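Long-range contact in 3,4-dihydroxy-2-butanone 4-phosphate synthase (Acinetobacter baumannii, PDB 6MNZ), which probably converts D-ribulose 5-phosphate to formate and 3,4-dihydroxy-2-butanone 4-phosphate, a step in riboflavin biosynthesis: residues 237-251 / 333-346. Numbering follows the deposited sequence.
With SO4 (sulfate ion), chain D.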
ATOM      1  N   ALA A 237       9.060  21.476  -0.759  1.00 47.13           N
ATOM      2  CA  ALA A 237       9.935  22.387  -0.022  1.00 47.14           C
ATOM      3  C   ALA A 237       9.175  23.683   0.221  1.00 41.58           C
ATOM      4  O   ALA A 237       8.733  24.326  -0.736  1.00 38.32           O
ATOM      5  CB  ALA A 237      11.230  22.644  -0.788  1.00 48.24           C
ATOM      6  N   LEU A 238       8.830  23.931   1.482  1.00 38.88           N
ATOM      7  CA  LEU A 238       8.216  25.186   1.897  1.00 43.60           C
ATOM      8  C   LEU A 238       9.302  26.214   2.194  1.00 43.06           C
ATOM      9  O   LEU A 238      10.159  25.985   3.055  1.00 38.53           O
ATOM     10  CB  LEU A 238       7.333  24.970   3.124  1.00 41.62           C
ATOM     11  CG  LEU A 238       5.959  24.355   2.851  1.00 42.68           C
ATOM     12  CD1 LEU A 238       6.096  22.892   2.468  1.00 53.23           C
ATOM     13  CD2 LEU A 238       5.054  24.510   4.063  1.00 29.99           C
ATOM     14  N   VAL A 239       9.308  27.308   1.433  1.00 44.46           N
ATOM     15  CA  VAL A 239      10.333  28.340   1.533  1.00 37.20           C
ATOM     16  C   VAL A 239       9.682  29.633   2.005  1.00 40.96           C
ATOM     17  O   VAL A 239       8.559  29.958   1.602  1.00 47.94           O
ATOM     18  CB  VAL A 239      11.054  28.558   0.187  1.00 31.86           C
ATOM     19  CG1 VAL A 239      12.140  29.613   0.332  1.00 42.72           C
ATOM     20  CG2 VAL A 239      11.641  27.250  -0.313  1.00 54.52           C
ATOM     21  N   LYS A 240      10.363  30.333   2.911  1.00 36.75           N
ATOM     22  CA  LYS A 240      10.031  31.709   3.261  1.00 47.51           C
ATOM     23  C   LYS A 240      11.280  32.562   3.101  1.00 64.11           C
ATOM     24  O   LYS A 240      12.276  32.341   3.797  1.00 69.44           O
ATOM     25  CB  LYS A 240       9.493  31.803   4.693  1.00 51.47           C
ATOM     26  CG  LYS A 240       9.198  33.223   5.173  1.00 81.06           C
ATOM     27  CD  LYS A 240       8.006  33.840   4.446  1.00 82.15           C
ATOM     28  CE  LYS A 240       8.072  35.363   4.456  1.00 74.09           C
ATOM     29  NZ  LYS A 240       6.738  35.980   4.693  1.00 85.86           N
ATOM     30  N   GLY A 241      11.176  33.605   2.290  1.00 57.42           N
ATOM     31  CA  GLY A 241      12.312  34.435   1.957  1.00 66.23           C
ATOM     32  C   GLY A 241      12.968  34.034   0.652  1.00 65.42           C
ATOM     33  O   GLY A 241      12.367  33.410  -0.225  1.00 49.00           O
ATOM     34  N   GLU A 242      14.251  34.378   0.547  1.00 69.03           N
ATOM     35  CA  GLU A 242      15.076  34.034  -0.612  1.00 58.23           C
ATOM     36  C   GLU A 242      16.355  33.374  -0.117  1.00 57.52           C
ATOM     37  O   GLU A 242      17.320  34.066   0.239  1.00 67.69           O
ATOM     38  CB  GLU A 242      15.389  35.271  -1.453  1.00 55.52           C
ATOM     39  CG  GLU A 242      14.172  35.896  -2.116  1.00 83.18           C
ATOM     40  CD  GLU A 242      13.461  36.896  -1.220  1.00 99.62           C
ATOM     41  OE1 GLU A 242      13.934  37.135  -0.089  1.00102.32           O
ATOM     42  OE2 GLU A 242      12.451  37.480  -1.667  1.00 94.88           O
ATOM     43  N   PRO A 243      16.374  32.042  -0.007  1.00 69.63           N
ATOM     44  CA  PRO A 243      17.539  31.378   0.609  1.00 48.17           C
ATOM     45  C   PRO A 243      18.856  31.742  -0.049  1.00 49.95           C
ATOM     46  O   PRO A 243      19.922  31.405   0.491  1.00 53.13           O
ATOM     47  CB  PRO A 243      17.226  29.879   0.448  1.00 41.85           C
ATOM     48  CG  PRO A 243      16.105  29.795  -0.547  1.00 48.06           C
ATOM     49  CD  PRO A 243      15.339  31.073  -0.411  1.00 53.88           C
ATOM     50  N   LYS A 244      18.823  32.312  -1.251  1.00 45.71           N
ATOM     51  CA  LYS A 244      20.052  32.698  -1.926  1.00 51.81           C
ATOM     52  C   LYS A 244      20.657  33.984  -1.379  1.00 68.31           C
ATOM     53  O   LYS A 244      21.821  34.273  -1.677  1.00 66.25           O
ATOM     54  CB  LYS A 244      19.787  32.880  -3.423  1.00 42.92           C
ATOM     55  CG  LYS A 244      18.958  31.780  -4.058  1.00 44.32           C
ATOM     56  CD  LYS A 244      19.139  31.759  -5.570  1.00 52.05           C
ATOM     57  CE  LYS A 244      18.568  30.492  -6.189  1.00 57.24           C
ATOM     58  NZ  LYS A 244      18.952  30.349  -7.623  1.00 55.32           N
ATOM     59  N   GLU A 245      19.965  34.669  -0.473  1.00 54.45           N
ATOM     60  CA  GLU A 245      20.427  35.935   0.080  1.00 54.98           C
ATOM     61  C   GLU A 245      21.153  35.770   1.411  1.00 63.78           C
ATOM     62  O   GLU A 245      21.290  36.751   2.152  1.00 66.21           O
ATOM     63  CB  GLU A 245      19.247  36.901   0.205  1.00 49.68           C
ATOM     64  CG  GLU A 245      18.719  37.338  -1.159  1.00 58.39           C
ATOM     65  CD  GLU A 245      17.590  38.343  -1.073  1.00 60.66           C
ATOM     66  OE1 GLU A 245      17.147  38.647   0.054  1.00 63.97           O
ATOM     67  OE2 GLU A 245      17.077  38.748  -2.138  1.00 64.06           O
ATOM     68  N   GLY A 246      21.518  34.544   1.778  1.00 60.20           N
ATOM     69  CA  GLY A 246      22.296  34.297   2.979  1.00 59.64           C
ATOM     70  C   GLY A 246      21.894  33.023   3.693  1.00 58.73           C
ATOM     71  O   GLY A 246      21.637  32.008   3.040  1.00 69.41           O
ATOM     72  N   VAL A 247      21.922  33.023   5.026  1.00 55.14           N
ATOM     73  CA  VAL A 247      21.725  31.788   5.778  1.00 56.30           C
ATOM     74  C   VAL A 247      20.250  31.417   5.746  1.00 54.52           C
ATOM     75  O   VAL A 247      19.371  32.284   5.824  1.00 65.21           O
ATOM     76  CB  VAL A 247      22.230  31.926   7.226  1.00 40.51           C
ATOM     77  CG1 VAL A 247      23.721  32.238   7.248  1.00 36.15           C
ATOM     78  CG2 VAL A 247      21.429  32.980   7.985  1.00 46.45           C
ATOM     79  N   THR A 248      19.974  30.121   5.656  1.00 54.07           N
ATOM     80  CA  THR A 248      18.613  29.606   5.627  1.00 57.63           C
ATOM     81  C   THR A 248      18.403  28.679   6.814  1.00 49.61           C
ATOM     82  O   THR A 248      19.264  27.846   7.117  1.00 41.55           O
ATOM     83  CB  THR A 248      18.337  28.868   4.314  1.00 64.37           C
ATOM     84  OG1 THR A 248      18.667  29.720   3.208  1.00 60.87           O
ATOM     85  CG2 THR A 248      16.875  28.470   4.220  1.00 59.87           C
ATOM     86  N   THR A 249      17.315  28.903   7.547  1.00 48.49           N
ATOM     87  CA  THR A 249      16.908  28.009   8.623  1.00 49.31           C
ATOM     88  C   THR A 249      16.152  26.822   8.038  1.00 51.73           C
ATOM     89  O   THR A 249      15.179  27.003   7.297  1.00 48.49           O
ATOM     90  CB  THR A 249      16.039  28.754   9.633  1.00 53.39           C
ATOM     91  OG1 THR A 249      16.708  29.948  10.056  1.00 58.05           O
ATOM     92  CG2 THR A 249      15.750  27.877  10.845  1.00 55.57           C
ATOM     93  N   VAL A 250      16.643  25.613   8.304  1.00 44.93           N
ATOM     94  CA  VAL A 250      16.321  24.443   7.498  1.00 48.14           C
ATOM     95  C   VAL A 250      15.827  23.333   8.414  1.00 44.70           C
ATOM     96  O   VAL A 250      16.355  23.138   9.513  1.00 42.67           O
ATOM     97  CB  VAL A 250      17.535  23.968   6.674  1.00 38.43           C
ATOM     98  CG1 VAL A 250      17.209  22.674   5.945  1.00 49.15           C
ATOM     99  CG2 VAL A 250      17.955  25.047   5.696  1.00 45.14           C
ATOM    100  N   ARG A 251      14.831  22.584   7.942  1.00 42.98           N
ATOM    101  CA  ARG A 251      14.515  21.271   8.492  1.00 42.38           C
ATOM    102  C   ARG A 251      14.174  20.328   7.352  1.00 45.61           C
ATOM    103  O   ARG A 251      13.205  20.561   6.623  1.00 47.03           O
ATOM    104  CB  ARG A 251      13.352  21.352   9.482  1.00 33.78           C
ATOM    105  CG  ARG A 251      12.907  19.999  10.012  1.00 44.54           C
ATOM    106  CD  ARG A 251      12.755  20.015  11.523  1.00 45.80           C
ATOM    107  NE  ARG A 251      12.357  18.710  12.044  1.00 44.70           N
ATOM    108  CZ  ARG A 251      13.193  17.813  12.560  1.00 53.70           C
ATOM    109  NH1 ARG A 251      14.476  18.103  12.736  1.00 51.99           N
ATOM    110  NH2 ARG A 251      12.724  16.649  12.987  1.00 65.89           N
ATOM    111  N   ILE A 333      17.426  19.228  -2.996  1.00 43.63           N
ATOM    112  CA  ILE A 333      16.405  20.270  -2.935  1.00 40.19           C
ATOM    113  C   ILE A 333      17.020  21.580  -2.461  1.00 48.83           C
ATOM    114  O   ILE A 333      16.731  22.655  -3.001  1.00 39.14           O
ATOM    115  CB  ILE A 333      15.243  19.827  -2.027  1.00 41.81           C
ATOM    116  CG1 ILE A 333      14.434  18.724  -2.716  1.00 66.71           C
ATOM    117  CG2 ILE A 333      14.359  21.014  -1.671  1.00 50.82           C
ATOM    118  CD1 ILE A 333      13.334  18.127  -1.857  1.00 58.59           C
ATOM    119  N   LEU A 334      17.796  21.523  -1.378  1.00 50.37           N
ATOM    120  CA  LEU A 334      18.313  22.745  -0.775  1.00 41.24           C
ATOM    121  C   LEU A 334      19.341  23.423  -1.671  1.00 47.33           C
ATOM    122  O   LEU A 334      19.362  24.656  -1.761  1.00 45.60           O
ATOM    123  CB  LEU A 334      18.918  22.431   0.591  1.00 33.11           C
ATOM    124  CG  LEU A 334      17.915  21.927   1.632  1.00 41.26           C
ATOM    125  CD1 LEU A 334      18.633  21.266   2.801  1.00 46.60           C
ATOM    126  CD2 LEU A 334      17.025  23.060   2.117  1.00 39.46           C
ATOM    127  N   ARG A 335      20.138  22.645  -2.407  1.00 46.72           N
ATOM    128  CA  ARG A 335      20.999  23.239  -3.424  1.00 47.09           C
ATOM    129  C   ARG A 335      20.181  23.852  -4.552  1.00 41.75           C
ATOM    130  O   ARG A 335      20.513  24.933  -5.050  1.00 56.57           O
ATOM    131  CB  ARG A 335      21.963  22.195  -3.980  1.00 51.34           C
ATOM    132  CG  ARG A 335      22.860  22.732  -5.087  1.00 54.29           C
ATOM    133  CD  ARG A 335      24.046  21.817  -5.338  1.00 69.05           C
ATOM    134  NE  ARG A 335      23.638  20.565  -5.970  1.00 66.73           N
ATOM    135  CZ  ARG A 335      23.952  19.350  -5.526  1.00 54.93           C
ATOM    136  NH1 ARG A 335      24.704  19.191  -4.444  1.00 67.74           N
ATOM    137  NH2 ARG A 335      23.523  18.283  -6.182  1.00 51.67           N
ATOM    138  N   ASP A 336      19.158  23.135  -5.025  1.00 42.11           N
ATOM    139  CA  ASP A 336      18.317  23.670  -6.088  1.00 47.26           C
ATOM    140  C   ASP A 336      17.655  24.973  -5.667  1.00 50.22           C
ATOM    141  O   ASP A 336      17.471  25.872  -6.496  1.00 55.86           O
ATOM    142  CB  ASP A 336      17.257  22.642  -6.489  1.00 33.53           C
ATOM    143  CG  ASP A 336      16.284  23.182  -7.519  1.00 34.34           C
ATOM    144  OD1 ASP A 336      16.645  23.226  -8.713  1.00 41.70           O
ATOM    145  OD2 ASP A 336      15.146  23.532  -7.139  1.00 36.34           O
ATOM    146  N   LEU A 337      17.338  25.115  -4.381  1.00 53.63           N
ATOM    147  CA  LEU A 337      16.821  26.370  -3.855  1.00 47.36           C
ATOM    148  C   LEU A 337      17.905  27.417  -3.637  1.00 50.23           C
ATOM    149  O   LEU A 337      17.572  28.579  -3.378  1.00 54.30           O
ATOM    150  CB  LEU A 337      16.084  26.112  -2.538  1.00 47.27           C
ATOM    151  CG  LEU A 337      14.845  25.222  -2.647  1.00 57.95           C
ATOM    152  CD1 LEU A 337      14.388  24.748  -1.275  1.00 55.84           C
ATOM    153  CD2 LEU A 337      13.720  25.955  -3.363  1.00 47.08           C
ATOM    154  N   GLY A 338      19.174  27.061  -3.804  1.00 43.42           N
ATOM    155  CA  GLY A 338      20.252  28.012  -3.632  1.00 53.61           C
ATOM    156  C   GLY A 338      20.736  28.168  -2.210  1.00 46.43           C
ATOM    157  O   GLY A 338      21.238  29.240  -1.851  1.00 43.05           O
ATOM    158  N   VAL A 339      20.580  27.143  -1.383  1.00 47.14           N
ATOM    159  CA  VAL A 339      21.060  27.180  -0.008  1.00 33.75           C
ATOM    160  C   VAL A 339      22.552  26.876   0.013  1.00 49.48           C
ATOM    161  O   VAL A 339      23.036  25.996  -0.707  1.00 54.68           O
ATOM    162  CB  VAL A 339      20.271  26.184   0.860  1.00 40.43           C
ATOM    163  CG1 VAL A 339      20.755  26.231   2.300  1.00 53.60           C
ATOM    164  CG2 VAL A 339      18.783  26.484   0.780  1.00 38.89           C
ATOM    165  N   GLU A 340      23.294  27.656   0.800  1.00 56.68           N
ATOM    166  CA  GLU A 340      24.739  27.501   0.918  1.00 61.29           C
ATOM    167  C   GLU A 340      25.238  27.478   2.355  1.00 65.92           C
ATOM    168  O   GLU A 340      26.310  26.912   2.602  1.00 78.55           O
ATOM    169  CB  GLU A 340      25.463  28.629   0.163  1.00 62.61           C
ATOM    170  CG  GLU A 340      26.942  28.358  -0.094  1.00 86.44           C
ATOM    171  CD  GLU A 340      27.648  29.527  -0.756  1.00 91.29           C
ATOM    172  OE1 GLU A 340      28.888  29.615  -0.639  1.00 83.58           O
ATOM    173  OE2 GLU A 340      26.963  30.367  -1.376  1.00 73.36           O
ATOM    174  N   LYS A 341      24.495  28.038   3.307  1.00 64.33           N
ATOM    175  CA  LYS A 341      24.879  28.016   4.712  1.00 62.51           C
ATOM    176  C   LYS A 341      23.610  27.935   5.544  1.00 49.55           C
ATOM    177  O   LYS A 341      22.688  28.732   5.344  1.00 65.07           O
ATOM    178  CB  LYS A 341      25.683  29.266   5.089  1.00 67.93           C
ATOM    179  CG  LYS A 341      27.069  29.340   4.465  1.00 71.29           C
ATOM    180  CD  LYS A 341      27.788  30.621   4.867  1.00 70.35           C
ATOM    181  CE  LYS A 341      29.065  30.822   4.063  1.00 83.34           C
ATOM    182  NZ  LYS A 341      29.729  32.119   4.377  1.00100.36           N
ATOM    183  N   MET A 342      23.562  26.978   6.468  1.00 47.67           N
ATOM    184  CA  MET A 342      22.307  26.518   7.043  1.00 57.44           C
ATOM    185  C   MET A 342      22.312  26.745   8.546  1.00 49.49           C
ATOM    186  O   MET A 342      23.332  26.551   9.215  1.00 53.01           O
ATOM    187  CB  MET A 342      22.057  25.031   6.767  1.00 63.89           C
ATOM    188  CG  MET A 342      21.443  24.740   5.408  1.00 45.20           C
ATOM    189  SD  MET A 342      20.926  23.021   5.234  1.00 48.28           S
ATOM    190  CE  MET A 342      22.494  22.153   5.266  1.00 57.74           C
ATOM    191  N   LYS A 343      21.110  26.912   9.087  1.00 45.30           N
ATOM    192  CA  LYS A 343      20.848  26.781  10.518  1.00 37.34           C
ATOM    193  C   LYS A 343      19.854  25.639  10.703  1.00 41.81           C
ATOM    194  O   LYS A 343      18.657  25.799  10.444  1.00 47.31           O
ATOM    195  CB  LYS A 343      20.321  28.097  11.082  1.00 47.49           C
ATOM    196  CG  LYS A 343      19.510  27.977  12.359  1.00 57.31           C
ATOM    197  CD  LYS A 343      19.227  29.359  12.933  1.00 63.67           C
ATOM    198  CE  LYS A 343      17.953  29.384  13.762  1.00 71.25           C
ATOM    199  NZ  LYS A 343      17.651  30.754  14.262  1.00 47.16           N
ATOM    200  N   LEU A 344      20.367  24.461  11.047  1.00 49.00           N
ATOM    201  CA  LEU A 344      19.555  23.251  11.061  1.00 50.54           C
ATOM    202  C   LEU A 344      18.728  23.189  12.339  1.00 44.33           C
ATOM    203  O   LEU A 344      19.268  23.296  13.445  1.00 45.37           O
ATOM    204  CB  LEU A 344      20.431  22.005  10.951  1.00 57.40           C
ATOM    205  CG  LEU A 344      21.112  21.709   9.615  1.00 56.52           C
ATOM    206  CD1 LEU A 344      21.803  20.351   9.668  1.00 71.69           C
ATOM    207  CD2 LEU A 344      20.126  21.757   8.463  1.00 65.62           C
ATOM    208  N   LEU A 345      17.451  22.847  12.186  1.00 50.31           N
ATOM    209  CA  LEU A 345      16.578  22.561  13.312  1.00 53.17           C
ATOM    210  C   LEU A 345      16.546  21.078  13.666  1.00 46.35           C
ATOM    211  O   LEU A 345      15.608  20.628  14.335  1.00 53.55           O
ATOM    212  CB  LEU A 345      15.162  23.057  13.010  1.00 54.66           C
ATOM    213  CG  LEU A 345      15.069  24.499  12.505  1.00 58.55           C
ATOM    214  CD1 LEU A 345      13.620  24.960  12.471  1.00 60.96           C
ATOM    215  CD2 LEU A 345      15.911  25.430  13.366  1.00 46.36           C
ATOM    216  N   SER A 346      17.556  20.320  13.255  1.00 49.33           N
ATOM    217  CA  SER A 346      17.641  18.899  13.551  1.00 59.43           C
ATOM    218  C   SER A 346      18.600  18.660  14.710  1.00 54.51           C
ATOM    219  O   SER A 346      19.486  19.469  14.993  1.00 54.08           O
ATOM    220  CB  SER A 346      18.102  18.115  12.321  1.00 64.24           C
ATOM    221  OG  SER A 346      17.169  18.235  11.261  1.00 72.06           O
TER
HETATM  222  S   SO4 D 402      15.145  15.580  15.335  1.00 53.66           S
HETATM  223  O1  SO4 D 402      15.334  15.241  13.928  1.00 52.08           O
HETATM  224  O2  SO4 D 402      15.581  16.954  15.568  1.00 54.67           O
HETATM  225  O3  SO4 D 402      13.734  15.447  15.682  1.00 51.68           O
HETATM  226  O4  SO4 D 402      15.939  14.674  16.160  1.00 69.88           O
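V250 meets three side chains of 333-346 at once, each in a different way. Its CG1, set anti to the backbone N (chi1 175°), runs tip to tip into L334, with CG1 3.7 Å from L334 CD1. M342 crosses obliquely, laying CG and SD against V250 CG2, with SD also near V250 CG1, while L344 turns CD2 back onto V250 CB. On the far face of the sheet, T249 and K343 lie side by side and point the same way, the aliphatic lysine chain running along T249 OG1, and T249 CG2 also packs on L345 CD2 at 3.5 Å. Between these two layers the backbones pair as parallel strands: the amides of T248 and V250 donate to K341 O and K343 O, and T248 O and V250 O accept from K343 N and L345 N, the last almost straight in line with the carbonyl. This is the pairing of strands 248-253 and 342-344 inside a mixed sheet of the GTP cyclohydrolase II-like domain, with helix 320-336 packed on the V250 side. That helix ends in a Schellman motif at G338, where P243 CG rests 3.4 Å from L337 O and the extended chain of K244 runs alongside the same carbonyl oxygen, CG and CE both near it. L337 itself slides past V239 in the opposite direction, CD1 lying 3.8 Å from both V239 CG2 and A237 CB, and I333 CG2 touches the same A237 CB. V339 CG2 touches P243 CB, and the V339 side chain crosses that of T248 at about a right angle. Beyond the last strand bond, R251 bends at chi2 (132°) and presents its guanidinium edge to a sulfate, probably from the crystallisation liquor; NH1 and NH2 both donate to sulfate O1, at 3.2 and 3.1 Å, and S347 OG binds the same ion.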